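Local coordinates for Ice-binding protein (Colwellia, PDB 3WP9) that binds to the surface of ice crystals, inhibits their growth and prevents larger ice grains from forming at the expense of smaller ones, at residues F14-K19 and N212-P217; S141-Q146 and A168-L173. All coordinates share one frame; numbering follows the deposited sequence.

Contact 1 of 2, residues F14-K19 and N212-P217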
loop_
_atom_site.group_PDB
_atom_site.type_symbol
_atom_site.label_atom_id
_atom_site.label_comp_id
_atom_site.label_asym_id
_atom_site.label_seq_id
_atom_site.Cartn_x
_atom_site.Cartn_y
_atom_site.Cartn_z
ATOM N N PHE A 14 -1.619 7.391 7.561
ATOM C CA PHE A 14 -2.032 5.993 7.840
ATOM C C PHE A 14 -1.123 4.967 7.182
ATOM O O PHE A 14 -0.660 5.136 6.021
ATOM C CB PHE A 14 -3.473 5.776 7.357
ATOM C CG PHE A 14 -4.504 6.493 8.170
ATOM C CD1 PHE A 14 -5.124 5.883 9.278
ATOM C CD2 PHE A 14 -4.846 7.827 7.884
ATOM C CE1 PHE A 14 -6.070 6.522 10.048
ATOM C CE2 PHE A 14 -5.808 8.491 8.650
ATOM C CZ PHE A 14 -6.435 7.850 9.729
ATOM N N THR A 15 -0.869 3.887 7.941
ATOM C CA THR A 15 -0.241 2.672 7.415
ATOM C C THR A 15 -1.224 1.699 6.730
ATOM O O THR A 15 -0.889 1.098 5.659
ATOM C CB THR A 15 0.532 1.982 8.521
ATOM O OG1 THR A 15 1.566 2.897 8.981
ATOM C CG2 THR A 15 1.155 0.723 7.964
ATOM N N ILE A 16 -2.452 1.737 7.271
ATOM C CA ILE A 16 -3.607 1.026 6.596
ATOM C C ILE A 16 -4.798 1.969 6.694
ATOM O O ILE A 16 -5.137 2.371 7.811
ATOM C CB ILE A 16 -3.934 -0.352 7.245
ATOM C CG1 ILE A 16 -2.700 -1.256 7.298
ATOM C CG2 ILE A 16 -4.997 -1.049 6.365
ATOM C CD1 ILE A 16 -2.842 -2.585 8.069
ATOM N N LEU A 17 -5.451 2.224 5.563
ATOM C CA LEU A 17 -6.670 3.026 5.513
ATOM C C LEU A 17 -7.507 2.280 4.512
ATOM O O LEU A 17 -7.060 1.950 3.458
ATOM C CB LEU A 17 -6.400 4.472 4.991
ATOM C CG LEU A 17 -7.702 5.338 4.980
ATOM C CD1 LEU A 17 -8.267 5.539 6.380
ATOM C CD2 LEU A 17 -7.370 6.643 4.284
ATOM N N SER A 18 -8.758 2.010 4.864
ATOM C CA SER A 18 -9.713 1.424 3.910
ATOM C C SER A 18 -11.101 2.049 4.058
ATOM O O SER A 18 -11.376 2.759 5.080
ATOM C CB SER A 18 -9.836 -0.098 4.160
ATOM O OG SER A 18 -10.546 -0.315 5.362
ATOM N N LYS A 19 -11.984 1.655 3.158
ATOM C CA LYS A 19 -13.374 2.180 3.233
ATOM C C LYS A 19 -14.354 1.202 3.790
ATOM O O LYS A 19 -15.453 1.593 4.276
ATOM C CB LYS A 19 -13.828 2.578 1.857
ATOM C CG LYS A 19 -12.984 3.760 1.365
ATOM C CD LYS A 19 -13.441 4.395 0.087
ATOM C CE LYS A 19 -14.877 4.880 0.186
ATOM N NZ LYS A 19 -15.158 5.545 -1.130
ATOM N N ASN A 212 0.795 -10.715 9.423
ATOM C CA ASN A 212 1.770 -9.912 8.656
ATOM C C ASN A 212 2.451 -8.885 9.588
ATOM O O ASN A 212 2.013 -8.648 10.670
ATOM C CB ASN A 212 1.073 -9.098 7.589
ATOM C CG ASN A 212 0.288 -9.998 6.615
ATOM O OD1 ASN A 212 -0.962 -9.840 6.455
ATOM N ND2 ASN A 212 1.026 -10.873 5.920
ATOM N N THR A 213 3.525 -8.384 9.020
ATOM C CA THR A 213 4.203 -7.218 9.630
ATOM C C THR A 213 4.026 -6.136 8.606
ATOM O O THR A 213 4.500 -6.243 7.460
ATOM C CB THR A 213 5.663 -7.535 9.723
ATOM O OG1 THR A 213 5.851 -8.674 10.589
ATOM C CG2 THR A 213 6.427 -6.296 10.322
ATOM N N ILE A 214 3.291 -5.096 8.986
ATOM C CA ILE A 214 3.034 -4.005 8.125
ATOM C C ILE A 214 3.670 -2.746 8.766
ATOM O O ILE A 214 3.207 -2.336 9.861
ATOM C CB ILE A 214 1.512 -3.772 7.919
ATOM C CG1 ILE A 214 0.756 -5.110 7.542
ATOM C CG2 ILE A 214 1.277 -2.664 6.899
ATOM C CD1 ILE A 214 1.039 -5.762 6.214
ATOM N N ASN A 215 4.662 -2.172 8.056
ATOM C CA ASN A 215 5.400 -1.003 8.627
ATOM C C ASN A 215 5.205 0.257 7.808
ATOM O O ASN A 215 5.369 0.209 6.569
ATOM C CB ASN A 215 6.890 -1.293 8.580
ATOM C CG ASN A 215 7.316 -2.518 9.368
ATOM O OD1 ASN A 215 6.881 -2.711 10.487
ATOM N ND2 ASN A 215 8.188 -3.321 8.792
ATOM N N ALA A 216 4.912 1.394 8.474
ATOM C CA ALA A 216 4.973 2.643 7.725
ATOM C C ALA A 216 6.384 2.784 7.094
ATOM O O ALA A 216 7.384 2.305 7.660
ATOM C CB ALA A 216 4.659 3.829 8.601
ATOM N N PRO A 217 6.480 3.365 5.878
ATOM C CA PRO A 217 7.763 3.478 5.162
ATOM C C PRO A 217 8.576 4.638 5.753
ATOM O O PRO A 217 8.033 5.612 6.237
ATOM C CB PRO A 217 7.346 3.776 3.719
ATOM C CG PRO A 217 6.006 4.468 3.888
ATOM C CD PRO A 217 5.358 3.995 5.140
#

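Contact 2 of 2, residues S141-Q146 and A168-L173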
loop_
_atom_site.group_PDB
_atom_site.type_symbol
_atom_site.label_atom_id
_atom_site.label_comp_id
_atom_site.label_asym_id
_atom_site.label_seq_id
_atom_site.Cartn_x
_atom_site.Cartn_y
_atom_site.Cartn_z
ATOM N N SER A 141 -3.827 -1.289 -14.713
ATOM C CA SER A 141 -5.274 -1.297 -14.960
ATOM C C SER A 141 -5.971 -2.623 -14.599
ATOM O O SER A 141 -7.229 -2.695 -14.389
ATOM C CB SER A 141 -5.576 -0.764 -16.365
ATOM O OG SER A 141 -5.392 -1.800 -17.264
ATOM N N GLY A 142 -5.159 -3.684 -14.437
ATOM C CA GLY A 142 -5.608 -4.979 -13.987
ATOM C C GLY A 142 -5.327 -5.136 -12.468
ATOM O O GLY A 142 -5.373 -4.178 -11.664
ATOM N N ASN A 143 -5.010 -6.390 -12.067
ATOM C CA ASN A 143 -4.760 -6.680 -10.663
ATOM C C ASN A 143 -3.257 -6.780 -10.505
ATOM O O ASN A 143 -2.569 -7.035 -11.499
ATOM C CB ASN A 143 -5.303 -8.056 -10.337
ATOM C CG ASN A 143 -6.799 -8.160 -10.700
ATOM O OD1 ASN A 143 -7.569 -7.295 -10.307
ATOM N ND2 ASN A 143 -7.154 -9.140 -11.500
ATOM N N LEU A 144 -2.843 -6.542 -9.293
ATOM C CA LEU A 144 -1.388 -6.691 -8.906
ATOM C C LEU A 144 -1.274 -7.949 -8.016
ATOM O O LEU A 144 -1.882 -7.984 -6.947
ATOM C CB LEU A 144 -0.914 -5.457 -8.225
ATOM C CG LEU A 144 0.489 -5.602 -7.600
ATOM C CD1 LEU A 144 1.504 -5.952 -8.741
ATOM C CD2 LEU A 144 0.781 -4.285 -6.788
ATOM N N ASN A 145 -0.508 -8.934 -8.499
ATOM C CA ASN A 145 -0.275 -10.207 -7.763
ATOM C C ASN A 145 1.231 -10.364 -7.464
ATOM O O ASN A 145 2.030 -10.254 -8.372
ATOM C CB ASN A 145 -0.764 -11.425 -8.535
ATOM C CG ASN A 145 -2.216 -11.724 -8.247
ATOM O OD1 ASN A 145 -2.582 -12.359 -7.174
ATOM N ND2 ASN A 145 -3.062 -11.313 -9.157
ATOM N N GLN A 146 1.580 -10.613 -6.196
ATOM C CA GLN A 146 2.987 -10.973 -5.863
ATOM C C GLN A 146 2.963 -12.468 -5.434
ATOM O O GLN A 146 2.182 -12.881 -4.552
ATOM C CB GLN A 146 3.473 -10.096 -4.748
ATOM C CG GLN A 146 4.947 -10.435 -4.400
ATOM C CD GLN A 146 5.480 -9.540 -3.356
ATOM O OE1 GLN A 146 4.782 -9.120 -2.420
ATOM N NE2 GLN A 146 6.810 -9.208 -3.488
ATOM N N ALA A 168 -5.982 -0.616 -10.362
ATOM C CA ALA A 168 -7.427 -0.467 -10.627
ATOM C C ALA A 168 -8.243 -1.697 -10.260
ATOM O O ALA A 168 -9.464 -1.563 -10.050
ATOM C CB ALA A 168 -7.613 -0.050 -12.103
ATOM N N GLY A 169 -7.598 -2.893 -10.194
ATOM C CA GLY A 169 -8.193 -4.149 -9.713
ATOM C C GLY A 169 -7.954 -4.371 -8.265
ATOM O O GLY A 169 -8.153 -3.438 -7.446
ATOM N N TYR A 170 -7.603 -5.612 -7.877
ATOM C CA TYR A 170 -7.250 -5.845 -6.474
ATOM C C TYR A 170 -5.701 -5.955 -6.442
ATOM O O TYR A 170 -5.072 -6.175 -7.437
ATOM C CB TYR A 170 -7.836 -7.135 -5.916
ATOM C CG TYR A 170 -7.452 -8.394 -6.721
ATOM C CD1 TYR A 170 -6.188 -8.976 -6.563
ATOM C CD2 TYR A 170 -8.311 -8.980 -7.629
ATOM C CE1 TYR A 170 -5.816 -10.097 -7.268
ATOM C CE2 TYR A 170 -7.961 -10.109 -8.375
ATOM C CZ TYR A 170 -6.716 -10.695 -8.233
ATOM O OH TYR A 170 -6.257 -11.792 -9.006
ATOM N N THR A 171 -5.189 -5.875 -5.252
ATOM C CA THR A 171 -3.751 -6.229 -4.975
ATOM C C THR A 171 -3.762 -7.471 -4.046
ATOM O O THR A 171 -4.477 -7.439 -3.019
ATOM C CB THR A 171 -3.144 -5.062 -4.242
ATOM O OG1 THR A 171 -3.152 -3.945 -5.126
ATOM C CG2 THR A 171 -1.688 -5.402 -3.912
ATOM N N ALA A 172 -3.040 -8.535 -4.419
ATOM C CA ALA A 172 -2.978 -9.767 -3.637
ATOM C C ALA A 172 -1.480 -10.129 -3.539
ATOM O O ALA A 172 -0.864 -10.433 -4.529
ATOM C CB ALA A 172 -3.811 -10.906 -4.269
ATOM N N LEU A 173 -1.004 -10.175 -2.308
ATOM C CA LEU A 173 0.388 -10.591 -2.069
ATOM C C LEU A 173 0.342 -11.966 -1.420
ATOM O O LEU A 173 -0.489 -12.224 -0.506
ATOM C CB LEU A 173 0.983 -9.551 -1.110
ATOM C CG LEU A 173 0.811 -8.042 -1.447
ATOM C CD1 LEU A 173 1.591 -7.235 -0.416
ATOM C CD2 LEU A 173 1.315 -7.793 -2.861
HETATM O O HOH W 1 -0.789 -13.396 -5.318
#

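Contact 1 of 2, residues F14-K19 and N212-P217
Ile214 opens the contact from the strand 213-215, sending its CG2 branch against Thr15 and Ile16. That methyl lies opposite the backbone N of its own residue, with CG1 turned beside the N (chi1 -49°), and it meets Thr15 CG2 obliquely, Ile214 CG2 to Thr15 CG2 being 3.6 Å. The same Ile214 CG2 lies 4.2 Å from Ile16 CG1, a looser apolar touch; Ile16 also rests on Val207 and Leu209. These residues fill the inside of a right-handed beta-helix: 14-18 turns a corner at Thr15 and Ile16, while 213-215 runs in a different sheet, so side chains rather than paired strands join the two near that corner. At Asn215 the touch is with the backbone, its C lying 4.1 Å from Thr15 CG2; the side-chain amide turns elsewhere and bonds to Asn198. Ala216 then comes nearest by backbone, its CA 5.2 Å from Thr15 CA. Its methyl lies against the Thr15 hydroxyl, Ala216 CB to Thr15 OG1 being 3.3 Å, and that oxygen has a weak hydrogen bond to Thr31 O.

Contact 2 of 2, residues S141-Q146 and A168-L173
Two successive coils of the right-handed beta-helix lie side by side here, with strand 144-146 parallel to strand 171-173 at an axis separation of 4.8 Å. Leu144 N bonds to Tyr170 O, Ala172 N returns to Leu144 O at 2.8 Å, and Gln146 N goes on to Ala172 O, the alternation of a parallel sheet. Before the strands, Gly169 N reaches Gly142 O from well above its carbonyl plane, 47° out of it, a more bent bond than those between the strands. Asn143 takes part through its side chain: Tyr170 N bonds to Asn143 OD1 at 3.0 Å. The carboxamide is thereby held over one face of the Tyr170 ring, the two planes 12° apart, with Asn143 CG offset toward the rim and CB making a CH-pi contact 3.7 Å from the ring centroid. Tyr170 gets there because its CG sits between the backbone N and the carbonyl carbon (chi1 56°), which folds the ring back across the neighbouring coil. Tyr170 OH accepts a nearly straight bond from Asn145 ND2 at 3.2 Å. Replacing this tyrosine by alanine removes both ring and hydroxyl, which would probably leave Asn145 ND2 without this acceptor and the Asn143 amide without the ring it stacks on. On the inward face Leu144 CD2 lies alongside Thr171 CG2, pointing the same way, while Leu173 CD2 packs against Gln146 CB and Phe179 closes in from strand 178-180. Gln146 NE2 bonds to Ser178 O, whereas its buried OE1 finds no polar partner and lies 3.7 Å from Leu173 CD2.

The two contacts sit at different depths of one beta-helix, their centres about 17 Å apart and their nearest atoms about 7 Å apart, without touching. Contact 1 is interior: it joins the chain's early strand to its last one near a corner of the coil, mostly through methyl contacts with little area buried. Contact 2 lies nested along the chain within the span closed by contact 1. It joins neighbouring strands of a single sheet, buries roughly three times as much surface and is held largely by hydrogen bonds. Its inward face is mostly apolar like contact 1, whereas its outer face is partly exposed and carries asparagine amides, a tyrosine and a water.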